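Short Chain Dehydrogenase yciK (Salmonella enterica subsp. enterica serovar Typhimurium, PDB 3IAH) probably catalyses NADP-dependent reduction of a carbonyl or oxidation of an alcohol, as short-chain dehydrogenases do, and binds NADP. Local coordinates at residues L19-S24 with I43-N48; E50-V55 with W69-L74; V99-G104 with G148-T153. All coordinates share one frame; numbering follows the deposited sequence. Where two conformers were deposited one is given.

Contact 1. Residues L19-S24 with I43-N48; sequences LVTGAS and ILLGRN. With NAP (NADP nicotinamide-adenine-dinucleotide phosphate), chain C.
Leu19 and Leu45 meet at their branch ends, CD1 of Leu19 lying 3.6 Å from CD1 of Leu45 as the two side chains cross at a slant. Leu19 turns its CG away from its own backbone N (chi1 179°), which carries CD1 over the neighbouring strand, where it also touches Ile43. All three point to one face of the sheet, covered by Leu134 and Leu138 of helix 117-142. The strands run parallel, their axes 18° apart, and are linked by helix 26-37 in the first beta-alpha-beta unit of the Rossmann fold. Val20 bonds both ways, N to Ile43 O and O to Leu45 N. The chain then turns back, and Ala23 N bonds to Leu45 O at 3.1 Å. The loops that follow face the 2'-phosphate of NADP. Ser24 OG gives a bond to O3X (2.7 Å) and accepts one from the ribose O3B (3.0 Å). Arg47 sends NE to O1X and NH1 to O2X, both at 2.9 Å, while adenine N7A stands 3.6 Å above the arginine's guanidinium plane. Water 1 ties Asn48 N and Ser24 OG to O1X. This grip on the 2'-phosphate is consistent with a preference for NADP over NAD.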
loop_
_atom_site.group_PDB
_atom_site.type_symbol
_atom_site.label_atom_id
_atom_site.label_comp_id
_atom_site.label_asym_id
_atom_site.label_seq_id
_atom_site.Cartn_x
_atom_site.Cartn_y
_atom_site.Cartn_z
ATOM N N LEU A 19 -2.571 22.814 -8.043
ATOM C CA LEU A 19 -1.693 21.974 -8.845
ATOM C C LEU A 19 -2.380 20.639 -9.122
ATOM O O LEU A 19 -2.973 20.026 -8.225
ATOM C CB LEU A 19 -0.338 21.790 -8.160
ATOM C CG LEU A 19 0.726 20.915 -8.830
ATOM C CD1 LEU A 19 2.138 21.367 -8.405
ATOM C CD2 LEU A 19 0.516 19.416 -8.575
ATOM N N VAL A 20 -2.309 20.210 -10.379
ATOM C CA VAL A 20 -2.916 18.961 -10.827
ATOM C C VAL A 20 -1.871 18.085 -11.520
ATOM O O VAL A 20 -1.247 18.521 -12.495
ATOM C CB VAL A 20 -4.057 19.245 -11.835
ATOM C CG1 VAL A 20 -4.696 17.937 -12.335
ATOM C CG2 VAL A 20 -5.123 20.207 -11.233
ATOM N N THR A 21 -1.670 16.861 -11.022
ATOM C CA THR A 21 -0.736 15.931 -11.645
ATOM C C THR A 21 -1.538 15.095 -12.649
ATOM O O THR A 21 -2.769 14.943 -12.504
ATOM C CB THR A 21 -0.001 15.003 -10.642
ATOM O OG1 THR A 21 -0.916 14.049 -10.068
ATOM C CG2 THR A 21 0.708 15.832 -9.543
ATOM N N GLY A 22 -0.854 14.525 -13.634
ATOM C CA GLY A 22 -1.517 13.751 -14.692
ATOM C C GLY A 22 -2.526 14.665 -15.385
ATOM O O GLY A 22 -3.622 14.249 -15.729
ATOM N N ALA A 23 -2.135 15.920 -15.590
ATOM C CA ALA A 23 -2.999 16.934 -16.199
ATOM C C ALA A 23 -3.046 16.904 -17.724
ATOM O O ALA A 23 -3.771 17.696 -18.321
ATOM C CB ALA A 23 -2.555 18.326 -15.735
ATOM N N SER A 24 -2.292 15.999 -18.352
ATOM C CA SER A 24 -2.232 15.896 -19.816
ATOM C C SER A 24 -3.298 15.024 -20.481
ATOM O O SER A 24 -3.410 15.019 -21.710
ATOM C CB SER A 24 -0.844 15.406 -20.235
ATOM O OG SER A 24 -0.476 14.262 -19.501
ATOM N N ILE A 43 -1.813 24.891 -12.061
ATOM C CA ILE A 43 -0.446 24.488 -12.346
ATOM C C ILE A 43 -0.584 23.051 -12.847
ATOM O O ILE A 43 -1.086 22.184 -12.126
ATOM C CB ILE A 43 0.463 24.585 -11.124
ATOM C CG1 ILE A 43 0.538 26.045 -10.658
ATOM C CG2 ILE A 43 1.849 24.058 -11.473
ATOM C CD1 ILE A 43 1.312 26.255 -9.364
ATOM N N LEU A 44 -0.117 22.806 -14.066
ATOM C CA LEU A 44 -0.219 21.492 -14.696
ATOM C C LEU A 44 1.060 20.680 -14.612
ATOM O O LEU A 44 2.121 21.159 -15.009
ATOM C CB LEU A 44 -0.530 21.689 -16.176
ATOM C CG LEU A 44 -1.711 22.587 -16.530
ATOM C CD1 LEU A 44 -1.804 22.751 -18.042
ATOM C CD2 LEU A 44 -2.989 22.000 -15.957
ATOM N N LEU A 45 0.965 19.457 -14.093
ATOM C CA LEU A 45 2.117 18.557 -14.018
ATOM C C LEU A 45 1.832 17.327 -14.856
ATOM O O LEU A 45 0.707 16.805 -14.863
ATOM C CB LEU A 45 2.511 18.152 -12.599
ATOM C CG LEU A 45 3.621 18.955 -11.940
ATOM C CD1 LEU A 45 3.232 20.421 -11.687
ATOM C CD2 LEU A 45 4.045 18.228 -10.661
ATOM N N GLY A 46 2.863 16.880 -15.569
ATOM C CA GLY A 46 2.798 15.714 -16.417
ATOM C C GLY A 46 4.197 15.351 -16.884
ATOM O O GLY A 46 5.171 15.987 -16.492
ATOM N N ARG A 47 4.302 14.329 -17.708
ATOM C CA ARG A 47 5.607 13.902 -18.228
ATOM C C ARG A 47 5.796 14.296 -19.685
ATOM O O ARG A 47 6.927 14.426 -20.147
ATOM C CB ARG A 47 5.785 12.389 -18.072
ATOM C CG ARG A 47 4.675 11.588 -18.706
ATOM C CD ARG A 47 4.886 10.095 -18.625
ATOM N NE ARG A 47 3.684 9.432 -19.128
ATOM C CZ ARG A 47 3.466 8.120 -19.093
ATOM N NH1 ARG A 47 2.329 7.638 -19.573
ATOM N NH2 ARG A 47 4.369 7.289 -18.580
ATOM N N ASN A 48 4.688 14.496 -20.397
ATOM C CA ASN A 48 4.721 14.827 -21.817
ATOM C C ASN A 48 4.505 16.321 -22.037
ATOM O O ASN A 48 3.391 16.842 -21.903
ATOM C CB ASN A 48 3.671 13.987 -22.546
ATOM C CG ASN A 48 3.721 14.146 -24.049
ATOM O OD1 ASN A 48 4.154 15.172 -24.580
ATOM N ND2 ASN A 48 3.250 13.125 -24.751
HETATM P PA NAP C . -5.226 8.287 -17.831
HETATM O O1A NAP C . -6.126 8.755 -18.886
HETATM O O2A NAP C . -4.270 7.242 -18.239
HETATM O O5B NAP C . -4.320 9.441 -17.247
HETATM C C5B NAP C . -3.245 9.149 -16.400
HETATM C C4B NAP C . -2.464 10.444 -16.224
HETATM O O4B NAP C . -1.405 10.112 -15.351
HETATM C C3B NAP C . -1.867 10.968 -17.524
HETATM O O3B NAP C . -1.803 12.375 -17.578
HETATM C C2B NAP C . -0.488 10.381 -17.458
HETATM O O2B NAP C . 0.455 11.022 -18.290
HETATM C C1B NAP C . -0.208 10.486 -15.946
HETATM N N9A NAP C . 0.944 9.626 -15.741
HETATM C C8A NAP C . 1.059 8.278 -15.917
HETATM N N7A NAP C . 2.341 7.940 -15.655
HETATM C C5A NAP C . 3.025 9.060 -15.333
HETATM C C6A NAP C . 4.346 9.297 -14.995
HETATM N N6A NAP C . 5.215 8.284 -14.945
HETATM N N1A NAP C . 4.754 10.591 -14.703
HETATM C C2A NAP C . 3.862 11.645 -14.767
HETATM N N3A NAP C . 2.544 11.407 -15.110
HETATM C C4A NAP C . 2.153 10.127 -15.394
HETATM O O3 NAP C . -6.000 7.730 -16.564
HETATM P PN NAP C . -7.247 8.246 -15.771
HETATM O O1N NAP C . -7.488 9.675 -16.117
HETATM O O2N NAP C . -8.299 7.219 -15.855
HETATM O O5D NAP C . -6.649 8.130 -14.297
HETATM C C5D NAP C . -6.559 9.232 -13.434
HETATM C C4D NAP C . -6.528 8.684 -12.025
HETATM O O4D NAP C . -7.780 8.108 -11.781
HETATM C C3D NAP C . -5.495 7.590 -11.755
HETATM O O3D NAP C . -4.884 7.805 -10.478
HETATM C C2D NAP C . -6.327 6.318 -11.743
HETATM O O2D NAP C . -5.765 5.308 -10.957
HETATM C C1D NAP C . -7.606 6.814 -11.178
HETATM N N1N NAP C . -8.831 6.034 -11.445
HETATM C C2N NAP C . -9.360 6.030 -12.716
HETATM C C3N NAP C . -10.509 5.297 -12.969
HETATM C C7N NAP C . -11.130 5.285 -14.358
HETATM O O7N NAP C . -12.249 4.490 -14.482
HETATM N N7N NAP C . -10.619 6.011 -15.358
HETATM C C4N NAP C . -11.106 4.578 -11.926
HETATM C C5N NAP C . -10.550 4.592 -10.633
HETATM C C6N NAP C . -9.405 5.328 -10.421
HETATM P P2B NAP C . 0.503 10.875 -19.927
HETATM O O1X NAP C . 1.865 11.241 -20.381
HETATM O O2X NAP C . 0.242 9.457 -20.350
HETATM O O3X NAP C . -0.459 11.809 -20.598
HETATM O O HOH W 1 2.126 13.761 -19.513
#

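Contact 2. Residues E50-V55 with W69-L74; sequences EKLRRV and WFTLDL. With NAP (NADP nicotinamide-adenine-dinucleotide phosphate), chain C.
Phosphate oxygen O3X of NADP, already bonded to Ser24, takes a second hydrogen bond from Lys51 NZ at 2.6 Å. The lysine chain is extended beyond CG, which carries its ammonium from helix 49-63 to the 2'-phosphate; the charge pairing would probably help to neutralise that group. At the far end of the contact the cofactor's adenine is read by Asp73 and Leu74. Its amino group N6A donates to Asp73 OD2 (3.0 Å), an oxygen that also accepts the backbone N of Leu75. Leu74 N donates to ring nitrogen N1A at 3.0 Å, so two hydrogen bonds hold neighbouring polar atoms of the base. Between these sites the helix lies over the outermost strand of the sheet, antiparallel to it at 171°, as the second half of the beta-alpha-beta unit 41-71 of this Rossmann fold requires. Trp69 and Leu52 carry the packing, Trp69 with the larger share. The CG of Trp69 sits between the backbone N and the carbonyl carbon (chi1 54°), bringing the indole under the helix, where Leu52 CB rides 3.8 Å above one face, toward the rim. Leu52 CD1 reaches on to Trp69 CE3 at 3.9 Å and to Phe70 O at 3.7 Å. Arg53 does not stack on the indole: the two planes stand 83° apart, with Trp69 CZ2 over one guanidinium face, 4.0 Å from NH1. The bent chain of Arg53 also turns NE toward Glu50 OE2 (3.6 Å) in a salt bridge, and a second one joins NH2 to Glu49.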
loop_
_atom_site.group_PDB
_atom_site.type_symbol
_atom_site.label_atom_id
_atom_site.label_comp_id
_atom_site.label_asym_id
_atom_site.label_seq_id
_atom_site.Cartn_x
_atom_site.Cartn_y
_atom_site.Cartn_z
ATOM N N GLU A 50 4.529 18.194 -24.795
ATOM C CA GLU A 50 3.599 18.579 -25.858
ATOM C C GLU A 50 2.157 18.437 -25.406
ATOM O O GLU A 50 1.352 19.327 -25.669
ATOM C CB GLU A 50 3.844 17.800 -27.159
ATOM C CG GLU A 50 5.242 17.990 -27.732
ATOM C CD GLU A 50 5.611 19.451 -27.976
ATOM O OE1 GLU A 50 6.813 19.769 -27.838
ATOM O OE2 GLU A 50 4.715 20.282 -28.272
ATOM N N LYS A 51 1.821 17.335 -24.732
ATOM C CA LYS A 51 0.449 17.167 -24.235
ATOM C C LYS A 51 0.097 18.274 -23.246
ATOM O O LYS A 51 -0.992 18.843 -23.326
ATOM C CB LYS A 51 0.209 15.824 -23.554
ATOM C CG LYS A 51 0.068 14.601 -24.429
ATOM C CD LYS A 51 -0.328 13.458 -23.499
ATOM C CE LYS A 51 -0.704 12.181 -24.170
ATOM N NZ LYS A 51 -1.152 11.245 -23.084
ATOM N N LEU A 52 1.013 18.560 -22.316
ATOM C CA LEU A 52 0.816 19.621 -21.322
ATOM C C LEU A 52 0.603 20.987 -21.964
ATOM O O LEU A 52 -0.282 21.740 -21.535
ATOM C CB LEU A 52 1.997 19.697 -20.351
ATOM C CG LEU A 52 2.139 18.588 -19.317
ATOM C CD1 LEU A 52 3.477 18.682 -18.623
ATOM C CD2 LEU A 52 0.995 18.659 -18.291
ATOM N N ARG A 53 1.406 21.296 -22.981
ATOM C CA ARG A 53 1.305 22.566 -23.688
ATOM C C ARG A 53 -0.072 22.694 -24.322
ATOM O O ARG A 53 -0.676 23.757 -24.246
ATOM C CB ARG A 53 2.380 22.688 -24.773
ATOM C CG ARG A 53 2.513 24.087 -25.388
ATOM C CD ARG A 53 3.427 24.066 -26.620
ATOM N NE ARG A 53 4.636 23.279 -26.362
ATOM C CZ ARG A 53 5.747 23.727 -25.774
ATOM N NH1 ARG A 53 5.852 24.988 -25.353
ATOM N NH2 ARG A 53 6.768 22.893 -25.602
ATOM N N ARG A 54 -0.576 21.618 -24.931
ATOM C CA ARG A 54 -1.901 21.679 -25.555
ATOM C C ARG A 54 -2.988 21.973 -24.535
ATOM O O ARG A 54 -3.852 22.794 -24.799
ATOM C CB ARG A 54 -2.279 20.421 -26.352
ATOM C CG ARG A 54 -1.427 20.143 -27.584
ATOM C CD ARG A 54 -2.171 19.215 -28.563
ATOM N NE ARG A 54 -2.716 18.034 -27.893
ATOM C CZ ARG A 54 -2.079 16.878 -27.722
ATOM N NH1 ARG A 54 -2.692 15.883 -27.081
ATOM N NH2 ARG A 54 -0.841 16.702 -28.180
ATOM N N VAL A 55 -2.959 21.308 -23.377
ATOM C CA VAL A 55 -3.970 21.572 -22.356
ATOM C C VAL A 55 -3.877 23.027 -21.861
ATOM O O VAL A 55 -4.911 23.676 -21.664
ATOM C CB VAL A 55 -3.883 20.590 -21.162
ATOM C CG1 VAL A 55 -4.922 20.939 -20.087
ATOM C CG2 VAL A 55 -4.083 19.159 -21.637
ATOM N N TRP A 69 2.972 25.010 -16.723
ATOM C CA TRP A 69 3.080 23.573 -16.640
ATOM C C TRP A 69 4.520 23.207 -16.298
ATOM O O TRP A 69 5.452 23.950 -16.614
ATOM C CB TRP A 69 2.592 22.882 -17.927
ATOM C CG TRP A 69 3.247 23.365 -19.171
ATOM C CD1 TRP A 69 2.774 24.318 -20.028
ATOM C CD2 TRP A 69 4.504 22.941 -19.695
ATOM N NE1 TRP A 69 3.653 24.505 -21.056
ATOM C CE2 TRP A 69 4.727 23.676 -20.876
ATOM C CE3 TRP A 69 5.465 22.015 -19.281
ATOM C CZ2 TRP A 69 5.872 23.512 -21.653
ATOM C CZ3 TRP A 69 6.606 21.854 -20.053
ATOM C CH2 TRP A 69 6.797 22.601 -21.225
ATOM N N PHE A 70 4.686 22.069 -15.629
ATOM C CA PHE A 70 6.000 21.579 -15.257
ATOM C C PHE A 70 6.081 20.099 -15.604
ATOM O O PHE A 70 5.124 19.347 -15.394
ATOM C CB PHE A 70 6.282 21.807 -13.759
ATOM C CG PHE A 70 6.318 23.247 -13.363
ATOM C CD1 PHE A 70 7.521 23.957 -13.357
ATOM C CD2 PHE A 70 5.150 23.912 -13.005
ATOM C CE1 PHE A 70 7.553 25.303 -12.994
ATOM C CE2 PHE A 70 5.171 25.249 -12.645
ATOM C CZ PHE A 70 6.380 25.953 -12.640
ATOM N N THR A 71 7.201 19.679 -16.174
ATOM C CA THR A 71 7.364 18.275 -16.503
ATOM C C THR A 71 8.072 17.586 -15.338
ATOM O O THR A 71 9.052 18.107 -14.787
ATOM C CB THR A 71 8.149 18.045 -17.801
ATOM O OG1 THR A 71 9.458 18.598 -17.669
ATOM C CG2 THR A 71 7.437 18.702 -18.972
ATOM N N LEU A 72 7.552 16.419 -14.974
ATOM C CA LEU A 72 8.083 15.601 -13.898
ATOM C C LEU A 72 7.626 14.175 -14.161
ATOM O O LEU A 72 6.434 13.879 -14.083
ATOM C CB LEU A 72 7.551 16.053 -12.531
ATOM C CG LEU A 72 8.084 15.292 -11.307
ATOM C CD1 LEU A 72 9.592 15.487 -11.177
ATOM C CD2 LEU A 72 7.377 15.736 -10.011
ATOM N N ASP A 73 8.558 13.290 -14.476
ATOM C CA ASP A 73 8.203 11.906 -14.732
ATOM C C ASP A 73 8.292 11.190 -13.392
ATOM O O ASP A 73 9.378 11.047 -12.826
ATOM C CB ASP A 73 9.120 11.304 -15.782
ATOM C CG ASP A 73 8.714 9.889 -16.179
ATOM O OD1 ASP A 73 9.003 9.513 -17.332
ATOM O OD2 ASP A 73 8.084 9.165 -15.371
ATOM N N LEU A 74 7.143 10.750 -12.891
ATOM C CA LEU A 74 7.050 10.075 -11.588
ATOM C C LEU A 74 7.710 8.700 -11.532
ATOM O O LEU A 74 8.024 8.215 -10.455
ATOM C CB LEU A 74 5.583 9.970 -11.167
ATOM C CG LEU A 74 4.839 11.302 -10.948
ATOM C CD1 LEU A 74 3.327 11.118 -10.935
ATOM C CD2 LEU A 74 5.303 11.994 -9.689
HETATM P PA NAP C . -5.226 8.287 -17.831
HETATM O O1A NAP C . -6.126 8.755 -18.886
HETATM O O2A NAP C . -4.270 7.242 -18.239
HETATM O O5B NAP C . -4.320 9.441 -17.247
HETATM C C5B NAP C . -3.245 9.149 -16.400
HETATM C C4B NAP C . -2.464 10.444 -16.224
HETATM O O4B NAP C . -1.405 10.112 -15.351
HETATM C C3B NAP C . -1.867 10.968 -17.524
HETATM O O3B NAP C . -1.803 12.375 -17.578
HETATM C C2B NAP C . -0.488 10.381 -17.458
HETATM O O2B NAP C . 0.455 11.022 -18.290
HETATM C C1B NAP C . -0.208 10.486 -15.946
HETATM N N9A NAP C . 0.944 9.626 -15.741
HETATM C C8A NAP C . 1.059 8.278 -15.917
HETATM N N7A NAP C . 2.341 7.940 -15.655
HETATM C C5A NAP C . 3.025 9.060 -15.333
HETATM C C6A NAP C . 4.346 9.297 -14.995
HETATM N N6A NAP C . 5.215 8.284 -14.945
HETATM N N1A NAP C . 4.754 10.591 -14.703
HETATM C C2A NAP C . 3.862 11.645 -14.767
HETATM N N3A NAP C . 2.544 11.407 -15.110
HETATM C C4A NAP C . 2.153 10.127 -15.394
HETATM O O3 NAP C . -6.000 7.730 -16.564
HETATM P PN NAP C . -7.247 8.246 -15.771
HETATM O O1N NAP C . -7.488 9.675 -16.117
HETATM O O2N NAP C . -8.299 7.219 -15.855
HETATM O O5D NAP C . -6.649 8.130 -14.297
HETATM C C5D NAP C . -6.559 9.232 -13.434
HETATM C C4D NAP C . -6.528 8.684 -12.025
HETATM O O4D NAP C . -7.780 8.108 -11.781
HETATM C C3D NAP C . -5.495 7.590 -11.755
HETATM O O3D NAP C . -4.884 7.805 -10.478
HETATM C C2D NAP C . -6.327 6.318 -11.743
HETATM O O2D NAP C . -5.765 5.308 -10.957
HETATM C C1D NAP C . -7.606 6.814 -11.178
HETATM N N1N NAP C . -8.831 6.034 -11.445
HETATM C C2N NAP C . -9.360 6.030 -12.716
HETATM C C3N NAP C . -10.509 5.297 -12.969
HETATM C C7N NAP C . -11.130 5.285 -14.358
HETATM O O7N NAP C . -12.249 4.490 -14.482
HETATM N N7N NAP C . -10.619 6.011 -15.358
HETATM C C4N NAP C . -11.106 4.578 -11.926
HETATM C C5N NAP C . -10.550 4.592 -10.633
HETATM C C6N NAP C . -9.405 5.328 -10.421
HETATM P P2B NAP C . 0.503 10.875 -19.927
HETATM O O1X NAP C . 1.865 11.241 -20.381
HETATM O O2X NAP C . 0.242 9.457 -20.350
HETATM O O3X NAP C . -0.459 11.809 -20.598
#

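Contact 3. Residues V99-G104 with G148-T153; sequences VLHNAG and GSLVFT. With NAP (NADP nicotinamide-adenine-dinucleotide phosphate), chain C.
His101, with the most surface buried by this contact, sits against Phe152 and Leu150 where strands 98-101 and 149-153 run parallel in the middle of the Rossmann sheet. The His101 and Phe152 side chains point the same way, CG beside the backbone N in each (chi1 -75° in His101), which sets the rings side by side; their planes are 24° apart but slid until they barely overlap, with centroids 5.1 Å apart. The nearest atoms are His101 CD2 and Phe152 CE1, at 3.5 Å, while Leu150 CD1 meets CD2 of His101 at 3.6 Å. Val99, next in buried area, lays CG1 over one face of the His101 ring and beside Leu150 CD1. Val151 uses the other face of the sheet, where its CG1 touches Leu100 CD1 at 3.6 Å. Its backbone joins the strands twice, N to Val99 O at 2.8 Å and O from His101 N at 2.7 Å. Asn102, Ala103 and Gly104 follow, the Asn-Ala-Gly signature of short-chain dehydrogenases; Asn102 O accepts the ribose hydroxyl O3D of NADP. Thr153 OG1 donates to His101 O (2.8 Å) and accepts from water 3, which also donates to Asn102 OD1 at 2.8 Å.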
loop_
_atom_site.group_PDB
_atom_site.type_symbol
_atom_site.label_atom_id
_atom_site.label_comp_id
_atom_site.label_asym_id
_atom_site.label_seq_id
_atom_site.Cartn_x
_atom_site.Cartn_y
_atom_site.Cartn_z
ATOM N N VAL A 99 -3.650 20.593 -4.115
ATOM C CA VAL A 99 -2.813 19.629 -4.819
ATOM C C VAL A 99 -3.677 18.401 -5.081
ATOM O O VAL A 99 -4.202 17.787 -4.143
ATOM C CB VAL A 99 -1.545 19.205 -4.067
ATOM C CG1 VAL A 99 -0.881 18.002 -4.774
ATOM C CG2 VAL A 99 -0.561 20.372 -3.983
ATOM N N LEU A 100 -3.862 18.092 -6.362
ATOM C CA LEU A 100 -4.623 16.925 -6.791
ATOM C C LEU A 100 -3.636 15.907 -7.358
ATOM O O LEU A 100 -3.079 16.108 -8.438
ATOM C CB LEU A 100 -5.681 17.264 -7.841
ATOM C CG LEU A 100 -6.437 16.062 -8.462
ATOM C CD1 LEU A 100 -7.124 15.154 -7.418
ATOM C CD2 LEU A 100 -7.449 16.542 -9.502
ATOM N N HIS A 101 -3.401 14.842 -6.603
ATOM C CA HIS A 101 -2.528 13.763 -7.063
ATOM C C HIS A 101 -3.400 12.834 -7.888
ATOM O O HIS A 101 -4.044 11.914 -7.358
ATOM C CB HIS A 101 -1.896 12.999 -5.933
ATOM C CG HIS A 101 -0.779 13.722 -5.259
ATOM N ND1 HIS A 101 0.389 14.050 -5.916
ATOM C CD2 HIS A 101 -0.617 14.111 -3.976
ATOM C CE1 HIS A 101 1.205 14.648 -5.069
ATOM N NE2 HIS A 101 0.624 14.682 -3.882
ATOM N N ASN A 102 -3.444 13.109 -9.183
ATOM C CA ASN A 102 -4.261 12.329 -10.099
ATOM C C ASN A 102 -3.493 11.291 -10.911
ATOM O O ASN A 102 -4.075 10.300 -11.322
ATOM C CB ASN A 102 -4.978 13.286 -11.029
ATOM C CG ASN A 102 -5.548 12.607 -12.247
ATOM O OD1 ASN A 102 -6.641 12.036 -12.206
ATOM N ND2 ASN A 102 -4.835 12.729 -13.370
ATOM N N ALA A 103 -2.214 11.553 -11.173
ATOM C CA ALA A 103 -1.363 10.672 -11.947
ATOM C C ALA A 103 -1.358 9.266 -11.380
ATOM O O ALA A 103 -1.395 9.067 -10.169
ATOM C CB ALA A 103 0.043 11.204 -11.989
ATOM N N GLY A 104 -1.325 8.298 -12.280
ATOM C CA GLY A 104 -1.298 6.915 -11.884
ATOM C C GLY A 104 -0.949 5.993 -13.037
ATOM O O GLY A 104 -1.164 6.342 -14.213
ATOM N N GLY A 148 -5.557 24.701 2.924
ATOM C CA GLY A 148 -5.106 23.866 1.821
ATOM C C GLY A 148 -5.866 22.562 1.710
ATOM O O GLY A 148 -6.347 22.026 2.709
ATOM N N SER A 149 -5.977 22.054 0.490
ATOM C CA SER A 149 -6.665 20.800 0.242
ATOM C C SER A 149 -5.748 19.883 -0.582
ATOM O O SER A 149 -5.362 20.211 -1.709
ATOM C CB SER A 149 -7.990 21.043 -0.469
ATOM O OG SER A 149 -8.706 19.835 -0.652
ATOM N N LEU A 150 -5.384 18.750 0.016
ATOM C CA LEU A 150 -4.536 17.737 -0.617
ATOM C C LEU A 150 -5.447 16.551 -0.947
ATOM O O LEU A 150 -6.107 16.001 -0.062
ATOM C CB LEU A 150 -3.410 17.337 0.329
ATOM C CG LEU A 150 -2.459 16.220 -0.110
ATOM C CD1 LEU A 150 -1.799 16.457 -1.501
ATOM C CD2 LEU A 150 -1.399 16.019 1.002
ATOM N N VAL A 151 -5.461 16.143 -2.206
ATOM C CA VAL A 151 -6.322 15.068 -2.646
ATOM C C VAL A 151 -5.556 13.990 -3.387
ATOM O O VAL A 151 -4.823 14.282 -4.335
ATOM C CB VAL A 151 -7.416 15.640 -3.605
ATOM C CG1 VAL A 151 -8.415 14.565 -4.071
ATOM C CG2 VAL A 151 -8.150 16.800 -2.942
ATOM N N PHE A 152 -5.708 12.752 -2.931
ATOM C CA PHE A 152 -5.121 11.573 -3.578
ATOM C C PHE A 152 -6.221 10.869 -4.385
ATOM O O PHE A 152 -7.429 11.085 -4.147
ATOM C CB PHE A 152 -4.537 10.605 -2.553
ATOM C CG PHE A 152 -3.363 11.156 -1.823
ATOM C CD1 PHE A 152 -2.094 10.983 -2.327
ATOM C CD2 PHE A 152 -3.523 11.854 -0.632
ATOM C CE1 PHE A 152 -0.976 11.501 -1.660
ATOM C CE2 PHE A 152 -2.426 12.367 0.042
ATOM C CZ PHE A 152 -1.136 12.193 -0.483
ATOM N N THR A 153 -5.834 10.031 -5.334
ATOM C CA THR A 153 -6.834 9.333 -6.153
ATOM C C THR A 153 -6.744 7.838 -5.889
ATOM O O THR A 153 -5.698 7.229 -6.081
ATOM C CB THR A 153 -6.679 9.616 -7.657
ATOM O OG1 THR A 153 -6.610 11.020 -7.890
ATOM C CG2 THR A 153 -7.880 9.045 -8.444
HETATM P PA NAP C . -5.226 8.287 -17.831
HETATM O O1A NAP C . -6.126 8.755 -18.886
HETATM O O2A NAP C . -4.270 7.242 -18.239
HETATM O O5B NAP C . -4.320 9.441 -17.247
HETATM C C5B NAP C . -3.245 9.149 -16.400
HETATM C C4B NAP C . -2.464 10.444 -16.224
HETATM O O4B NAP C . -1.405 10.112 -15.351
HETATM C C3B NAP C . -1.867 10.968 -17.524
HETATM O O3B NAP C . -1.803 12.375 -17.578
HETATM C C2B NAP C . -0.488 10.381 -17.458
HETATM O O2B NAP C . 0.455 11.022 -18.290
HETATM C C1B NAP C . -0.208 10.486 -15.946
HETATM N N9A NAP C . 0.944 9.626 -15.741
HETATM C C8A NAP C . 1.059 8.278 -15.917
HETATM N N7A NAP C . 2.341 7.940 -15.655
HETATM C C5A NAP C . 3.025 9.060 -15.333
HETATM C C6A NAP C . 4.346 9.297 -14.995
HETATM N N6A NAP C . 5.215 8.284 -14.945
HETATM N N1A NAP C . 4.754 10.591 -14.703
HETATM C C2A NAP C . 3.862 11.645 -14.767
HETATM N N3A NAP C . 2.544 11.407 -15.110
HETATM C C4A NAP C . 2.153 10.127 -15.394
HETATM O O3 NAP C . -6.000 7.730 -16.564
HETATM P PN NAP C . -7.247 8.246 -15.771
HETATM O O1N NAP C . -7.488 9.675 -16.117
HETATM O O2N NAP C . -8.299 7.219 -15.855
HETATM O O5D NAP C . -6.649 8.130 -14.297
HETATM C C5D NAP C . -6.559 9.232 -13.434
HETATM C C4D NAP C . -6.528 8.684 -12.025
HETATM O O4D NAP C . -7.780 8.108 -11.781
HETATM C C3D NAP C . -5.495 7.590 -11.755
HETATM O O3D NAP C . -4.884 7.805 -10.478
HETATM C C2D NAP C . -6.327 6.318 -11.743
HETATM O O2D NAP C . -5.765 5.308 -10.957
HETATM C C1D NAP C . -7.606 6.814 -11.178
HETATM N N1N NAP C . -8.831 6.034 -11.445
HETATM C C2N NAP C . -9.360 6.030 -12.716
HETATM C C3N NAP C . -10.509 5.297 -12.969
HETATM C C7N NAP C . -11.130 5.285 -14.358
HETATM O O7N NAP C . -12.249 4.490 -14.482
HETATM N N7N NAP C . -10.619 6.011 -15.358
HETATM C C4N NAP C . -11.106 4.578 -11.926
HETATM C C5N NAP C . -10.550 4.592 -10.633
HETATM C C6N NAP C . -9.405 5.328 -10.421
HETATM P P2B NAP C . 0.503 10.875 -19.927
HETATM O O1X NAP C . 1.865 11.241 -20.381
HETATM O O2X NAP C . 0.242 9.457 -20.350
HETATM O O3X NAP C . -0.459 11.809 -20.598
HETATM O O HOH W 2 -2.984 9.567 -5.666
HETATM O O HOH W 3 -8.271 12.087 -9.873
#

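How the contacts relate
The three contacts share one sheet. Contact 3 is the innermost, its centre about 4 Å from that of the chain; contact 1, also buried, lies at about 9 Å; contact 2, at about 14 Å, is partly exposed and includes the edge strand. Strands 17-21 and 98-101 are neighbours, and Thr21 OG1 bonds to Asn102 N, joining contacts 1 and 3; Leu44 O and Phe70 N probably join contacts 1 and 2. Contacts 1 and 3 are strand pairs with backbone bonds across them, whereas contact 2 packs helix on strand without any. Contacts 1 and 2 supply polar bonds to adenine and the 2'-phosphate; contact 3 bonds the nicotinamide ribose and touches the adenosine.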